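Local structure of N-methyltransferase (Streptoalloteichus sp. ATCC 53650, 5BSZ) at residues 55-67 / 81-94. The protein probably transfers a methyl group from S-adenosylmethionine to an amino group of a deoxysugar, and binds S-adenosyl-L-homocysteine and thymidine. Sequence-based numbering, arbitrary orientation.
With SAH (S-adenosyl-L-homocysteine), chain B; EDO (1,2-ethanediol), chain D.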
loop_
_atom_site.group_PDB
_atom_site.type_symbol
_atom_site.label_atom_id
_atom_site.label_comp_id
_atom_site.label_asym_id
_atom_site.label_seq_id
_atom_site.Cartn_x
_atom_site.Cartn_y
_atom_site.Cartn_z
ATOM N N ALA A 55 3.315 15.835 27.325
ATOM C CA ALA A 55 2.893 15.424 25.972
ATOM C C ALA A 55 2.227 16.554 25.238
ATOM O O ALA A 55 1.122 16.405 24.737
ATOM C CB ALA A 55 2.033 14.154 25.981
ATOM N N CYS A 56 2.970 17.658 25.138
ATOM C CA CYS A 56 2.456 18.924 24.698
ATOM C C CYS A 56 2.277 19.034 23.154
ATOM O O CYS A 56 1.730 20.003 22.678
ATOM C CB CYS A 56 3.341 20.028 25.258
ATOM S SG CYS A 56 5.025 20.035 24.568
ATOM N N GLY A 57 2.697 18.064 22.369
ATOM C CA GLY A 57 2.480 18.140 20.889
ATOM C C GLY A 57 3.166 19.383 20.321
ATOM O O GLY A 57 4.311 19.681 20.684
ATOM N N THR A 58 2.431 20.143 19.529
ATOM C CA THR A 58 2.948 21.332 18.823
ATOM C C THR A 58 3.183 22.500 19.782
ATOM O O THR A 58 3.685 23.523 19.359
ATOM C CB THR A 58 1.936 21.885 17.793
ATOM O OG1 THR A 58 0.731 22.275 18.469
ATOM C CG2 THR A 58 1.564 20.856 16.790
ATOM N N GLY A 59 2.784 22.382 21.050
ATOM C CA GLY A 59 2.945 23.499 21.971
ATOM C C GLY A 59 1.859 24.564 21.873
ATOM O O GLY A 59 1.955 25.646 22.470
ATOM N N GLU A 60 0.782 24.249 21.161
ATOM C CA GLU A 60 -0.239 25.237 20.993
ATOM C C GLU A 60 -1.011 25.603 22.255
ATOM O O GLU A 60 -1.342 26.788 22.451
ATOM C CB GLU A 60 -1.154 24.857 19.836
ATOM C CG GLU A 60 -2.175 25.935 19.593
ATOM C CD GLU A 60 -1.661 26.975 18.613
ATOM O OE1 GLU A 60 -2.484 27.820 18.209
ATOM O OE2 GLU A 60 -0.473 26.916 18.227
ATOM N N HIS A 61 -1.320 24.632 23.115
ATOM C CA HIS A 61 -1.933 24.983 24.372
ATOM C C HIS A 61 -0.960 25.882 25.179
ATOM O O HIS A 61 -1.384 26.838 25.823
ATOM C CB HIS A 61 -2.285 23.770 25.236
ATOM C CG HIS A 61 -3.430 22.945 24.714
ATOM N ND1 HIS A 61 -3.251 21.761 24.029
ATOM C CD2 HIS A 61 -4.772 23.120 24.815
ATOM C CE1 HIS A 61 -4.437 21.268 23.699
ATOM N NE2 HIS A 61 -5.377 22.048 24.199
ATOM N N LEU A 62 0.319 25.538 25.198
ATOM C CA LEU A 62 1.293 26.373 25.924
ATOM C C LEU A 62 1.305 27.838 25.434
ATOM O O LEU A 62 1.469 28.778 26.228
ATOM C CB LEU A 62 2.707 25.742 25.828
ATOM C CG LEU A 62 3.027 24.593 26.764
ATOM C CD1 LEU A 62 4.363 23.945 26.382
ATOM C CD2 LEU A 62 3.018 25.147 28.172
ATOM N N ALA A 63 1.114 28.022 24.132
ATOM C CA ALA A 63 1.089 29.359 23.539
ATOM C C ALA A 63 -0.067 30.164 24.101
ATOM O O ALA A 63 0.075 31.367 24.337
ATOM C CB ALA A 63 1.053 29.288 22.012
ATOM N N HIS A 64 -1.195 29.508 24.387
ATOM C CA HIS A 64 -2.225 30.162 25.190
ATOM C C HIS A 64 -1.918 30.318 26.657
ATOM O O HIS A 64 -2.186 31.354 27.269
ATOM C CB HIS A 64 -3.595 29.488 25.017
ATOM C CG HIS A 64 -4.073 29.518 23.595
ATOM N ND1 HIS A 64 -4.951 30.462 23.128
ATOM C CD2 HIS A 64 -3.746 28.757 22.525
ATOM C CE1 HIS A 64 -5.185 30.257 21.844
ATOM N NE2 HIS A 64 -4.459 29.229 21.453
ATOM N N LEU A 65 -1.389 29.286 27.263
ATOM C CA LEU A 65 -1.232 29.320 28.689
ATOM C C LEU A 65 -0.140 30.291 29.184
ATOM O O LEU A 65 -0.229 30.793 30.300
ATOM C CB LEU A 65 -0.949 27.916 29.140
ATOM C CG LEU A 65 -2.240 27.051 29.132
ATOM C CD1 LEU A 65 -1.780 25.610 29.055
ATOM C CD2 LEU A 65 -3.088 27.201 30.370
ATOM N N VAL A 66 0.865 30.554 28.362
ATOM C CA VAL A 66 2.024 31.263 28.831
ATOM C C VAL A 66 1.702 32.696 29.236
ATOM O O VAL A 66 2.435 33.239 30.055
ATOM C CB VAL A 66 3.242 31.330 27.864
ATOM C CG1 VAL A 66 3.876 29.977 27.655
ATOM C CG2 VAL A 66 2.932 32.118 26.583
ATOM N N GLU A 67 0.663 33.315 28.686
ATOM C CA GLU A 67 0.265 34.662 29.153
ATOM C C GLU A 67 -0.047 34.638 30.648
ATOM O O GLU A 67 0.206 35.590 31.415
ATOM C CB GLU A 67 -1.007 35.141 28.449
ATOM C CG GLU A 67 -1.266 34.578 27.063
ATOM C CD GLU A 67 -2.417 35.300 26.379
ATOM O OE1 GLU A 67 -2.482 35.190 25.140
ATOM O OE2 GLU A 67 -3.233 35.983 27.061
ATOM N N MET A 81 8.044 16.896 17.223
ATOM C CA MET A 81 7.132 17.750 17.976
ATOM C C MET A 81 7.876 18.690 18.913
ATOM O O MET A 81 7.464 19.857 19.033
ATOM C CB MET A 81 6.092 16.980 18.804
ATOM C CG MET A 81 5.133 16.100 18.046
ATOM S SD MET A 81 4.055 17.011 16.922
ATOM C CE MET A 81 5.245 17.494 15.698
ATOM N N ARG A 82 8.887 18.154 19.603
ATOM C CA ARG A 82 9.629 18.917 20.604
ATOM C C ARG A 82 10.250 20.123 19.907
ATOM O O ARG A 82 10.215 21.239 20.435
ATOM C CB ARG A 82 10.698 18.071 21.281
ATOM C CG ARG A 82 11.397 18.746 22.460
ATOM C CD ARG A 82 12.910 18.518 22.497
ATOM N NE ARG A 82 13.609 19.251 21.450
ATOM C CZ ARG A 82 13.943 20.535 21.543
ATOM N NH1 ARG A 82 14.568 21.120 20.533
ATOM N NH2 ARG A 82 13.651 21.233 22.647
ATOM N N ALA A 83 10.807 19.894 18.722
ATOM C CA ALA A 83 11.496 20.972 18.002
ATOM C C ALA A 83 10.484 21.983 17.505
ATOM O O ALA A 83 10.755 23.168 17.592
ATOM C CB ALA A 83 12.355 20.445 16.852
ATOM N N ALA A 84 9.333 21.527 17.010
ATOM C CA ALA A 84 8.269 22.421 16.545
ATOM C C ALA A 84 7.637 23.215 17.686
ATOM O O ALA A 84 7.404 24.404 17.589
ATOM C CB ALA A 84 7.180 21.667 15.782
ATOM N N ALA A 85 7.385 22.572 18.812
ATOM C CA ALA A 85 6.899 23.317 19.954
ATOM C C ALA A 85 7.897 24.413 20.366
ATOM O O ALA A 85 7.532 25.564 20.649
ATOM C CB ALA A 85 6.652 22.348 21.093
ATOM N N GLU A 86 9.176 24.059 20.416
ATOM C CA GLU A 86 10.154 24.993 20.933
ATOM C C GLU A 86 10.333 26.189 20.015
ATOM O O GLU A 86 10.505 27.291 20.484
ATOM C CB GLU A 86 11.507 24.342 21.183
ATOM C CG GLU A 86 12.291 25.107 22.239
ATOM C CD GLU A 86 13.471 24.310 22.751
ATOM O OE1 GLU A 86 14.407 24.187 21.927
ATOM O OE2 GLU A 86 13.415 23.805 23.917
ATOM N N ARG A 87 10.312 25.934 18.716
ATOM C CA ARG A 87 10.240 26.952 17.691
ATOM C C ARG A 87 9.084 27.905 17.914
ATOM O O ARG A 87 9.254 29.102 17.707
ATOM C CB ARG A 87 10.055 26.268 16.332
ATOM C CG ARG A 87 10.747 26.934 15.158
ATOM C CD ARG A 87 10.597 26.099 13.888
ATOM N NE ARG A 87 11.209 24.777 14.023
ATOM C CZ ARG A 87 10.608 23.609 13.781
ATOM N NH1 ARG A 87 9.350 23.532 13.353
ATOM N NH2 ARG A 87 11.294 22.494 13.959
ATOM N N LYS A 88 7.908 27.408 18.310
ATOM C CA LYS A 88 6.720 28.263 18.366
ATOM C C LYS A 88 6.663 29.133 19.615
ATOM O O LYS A 88 6.021 30.151 19.611
ATOM C CB LYS A 88 5.450 27.432 18.244
ATOM C CG LYS A 88 4.169 28.126 18.678
ATOM C CD LYS A 88 3.092 27.068 18.874
ATOM C CE LYS A 88 2.504 26.712 17.525
ATOM N NZ LYS A 88 2.031 25.308 17.497
ATOM N N LEU A 89 7.328 28.721 20.686
ATOM C CA LEU A 89 7.242 29.364 21.980
ATOM C C LEU A 89 8.471 30.274 22.124
ATOM O O LEU A 89 9.406 30.172 21.344
ATOM C CB LEU A 89 7.217 28.294 23.074
ATOM C CG LEU A 89 5.982 27.380 22.972
ATOM C CD1 LEU A 89 6.127 26.166 23.900
ATOM C CD2 LEU A 89 4.759 28.215 23.324
ATOM N N THR A 90 8.457 31.171 23.096
ATOM C CA THR A 90 9.608 32.040 23.412
ATOM C C THR A 90 10.158 31.696 24.775
ATOM O O THR A 90 9.437 31.767 25.764
ATOM C CB THR A 90 9.186 33.535 23.397
ATOM O OG1 THR A 90 8.808 33.879 22.061
ATOM C CG2 THR A 90 10.334 34.476 23.845
ATOM N N ALA A 91 11.410 31.260 24.851
ATOM C CA ALA A 91 12.041 31.036 26.161
ATOM C C ALA A 91 11.253 30.058 27.021
ATOM O O ALA A 91 11.280 30.146 28.245
ATOM C CB ALA A 91 12.199 32.335 26.939
ATOM N N THR A 92 10.568 29.123 26.372
ATOM C CA THR A 92 9.886 28.032 27.059
ATOM C C THR A 92 10.550 26.737 26.609
ATOM O O THR A 92 10.438 26.357 25.439
ATOM C CB THR A 92 8.387 28.038 26.719
ATOM O OG1 THR A 92 7.861 29.339 26.974
ATOM C CG2 THR A 92 7.587 27.038 27.554
ATOM N N PRO A 93 11.247 26.061 27.539
ATOM C CA PRO A 93 11.915 24.859 27.132
ATOM C C PRO A 93 10.865 23.758 26.909
ATOM O O PRO A 93 9.892 23.684 27.665
ATOM C CB PRO A 93 12.795 24.531 28.313
ATOM C CG PRO A 93 12.124 25.155 29.497
ATOM C CD PRO A 93 11.464 26.385 28.963
ATOM N N VAL A 94 11.109 22.947 25.891
ATOM C CA VAL A 94 10.409 21.689 25.664
ATOM C C VAL A 94 11.423 20.583 25.705
ATOM O O VAL A 94 12.361 20.513 24.890
ATOM C CB VAL A 94 9.658 21.740 24.337
ATOM C CG1 VAL A 94 8.725 20.536 24.234
ATOM C CG2 VAL A 94 8.811 23.005 24.266
HETATM N N SAH B . -1.506 17.372 24.507
HETATM C CA SAH B . -1.355 17.597 23.020
HETATM C CB SAH B . -0.827 16.374 22.240
HETATM C CG SAH B . -1.734 15.513 21.395
HETATM S SD SAH B . -1.030 14.162 20.512
HETATM C C SAH B . -2.664 18.185 22.585
HETATM O O SAH B . -3.664 18.239 23.289
HETATM O OXT SAH B . -2.706 18.769 21.545
HETATM C "C5'" SAH B . -0.299 13.103 21.732
HETATM C "C4'" SAH B . 1.179 13.491 21.932
HETATM O "O4'" SAH B . 1.775 12.687 22.968
HETATM C "C3'" SAH B . 2.041 13.223 20.703
HETATM O "O3'" SAH B . 2.659 14.455 20.343
HETATM C "C2'" SAH B . 3.119 12.226 21.099
HETATM O "O2'" SAH B . 4.407 12.525 20.503
HETATM C "C1'" SAH B . 3.103 12.351 22.600
HETATM N N9 SAH B . 3.525 11.144 23.336
HETATM C C8 SAH B . 3.205 9.844 23.062
HETATM N N7 SAH B . 3.803 9.017 23.949
HETATM C C5 SAH B . 4.542 9.807 24.771
HETATM C C6 SAH B . 5.426 9.563 25.908
HETATM N N6 SAH B . 5.577 8.277 26.273
HETATM N N1 SAH B . 5.974 10.643 26.511
HETATM C C2 SAH B . 5.800 11.893 26.072
HETATM N N3 SAH B . 5.001 12.210 25.038
HETATM C C4 SAH B . 4.361 11.218 24.374
HETATM C C1 EDO D . 11.235 30.003 19.279
HETATM O O1 EDO D . 10.608 31.241 18.909
HETATM C C2 EDO D . 12.143 30.220 20.480
HETATM O O2 EDO D . 11.887 29.204 21.458
#
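Gly59 and Ala85 bring the two backbones closest, CA to CA 4.4 Å; from there the segments diverge, Val66 CA and Thr92 CA lying 8.7 Å apart. The type II' turn Cys56–Gly59 belongs to the glycine-rich loop of a Rossmann-like methyltransferase. A side chain at Gly57 would crowd the bound S-adenosyl-L-homocysteine; one at Gly59, the N-cap of helix 60-65, would jam against Ala85 CB and the carbonyl O of Thr58. Ala85 is itself small enough to fit against the turn. Thr58 O receives a CA-H...O contact from Ala85 and a hydrogen bond from Lys88 NZ (3.1 Å), which stands above the carbonyl plane. Lys88, its CG swung opposite the backbone N (chi1 163°) and its chain bent at chi3, also carries NZ to Glu60 OE2 (3.1 Å), a salt bridge whose hydrogen bond is weak, the side chains crossing at about a right angle. One residue on, Leu89 sets CD1 against Leu62 CD1 (3.8 Å) and CD2 over Ala63, while Cys56 SG meets Val94 CG1 (3.7 Å). On the ligand side, Ala55 O accepts the ligand's amino N (2.8 Å), and His61 turns its ring edge to the carboxylate. Lacking the imidazole, an alanine at His61 would probably leave Glu33, hydrogen-bonded to NE2, without its mate. Helix 18-24 packs on Thr58, Met81 and Ala84, Phe30 of helix 30-44 meets His61 edge-to-face, and strand 71-76 lies against Leu62, Val66 and Thr92.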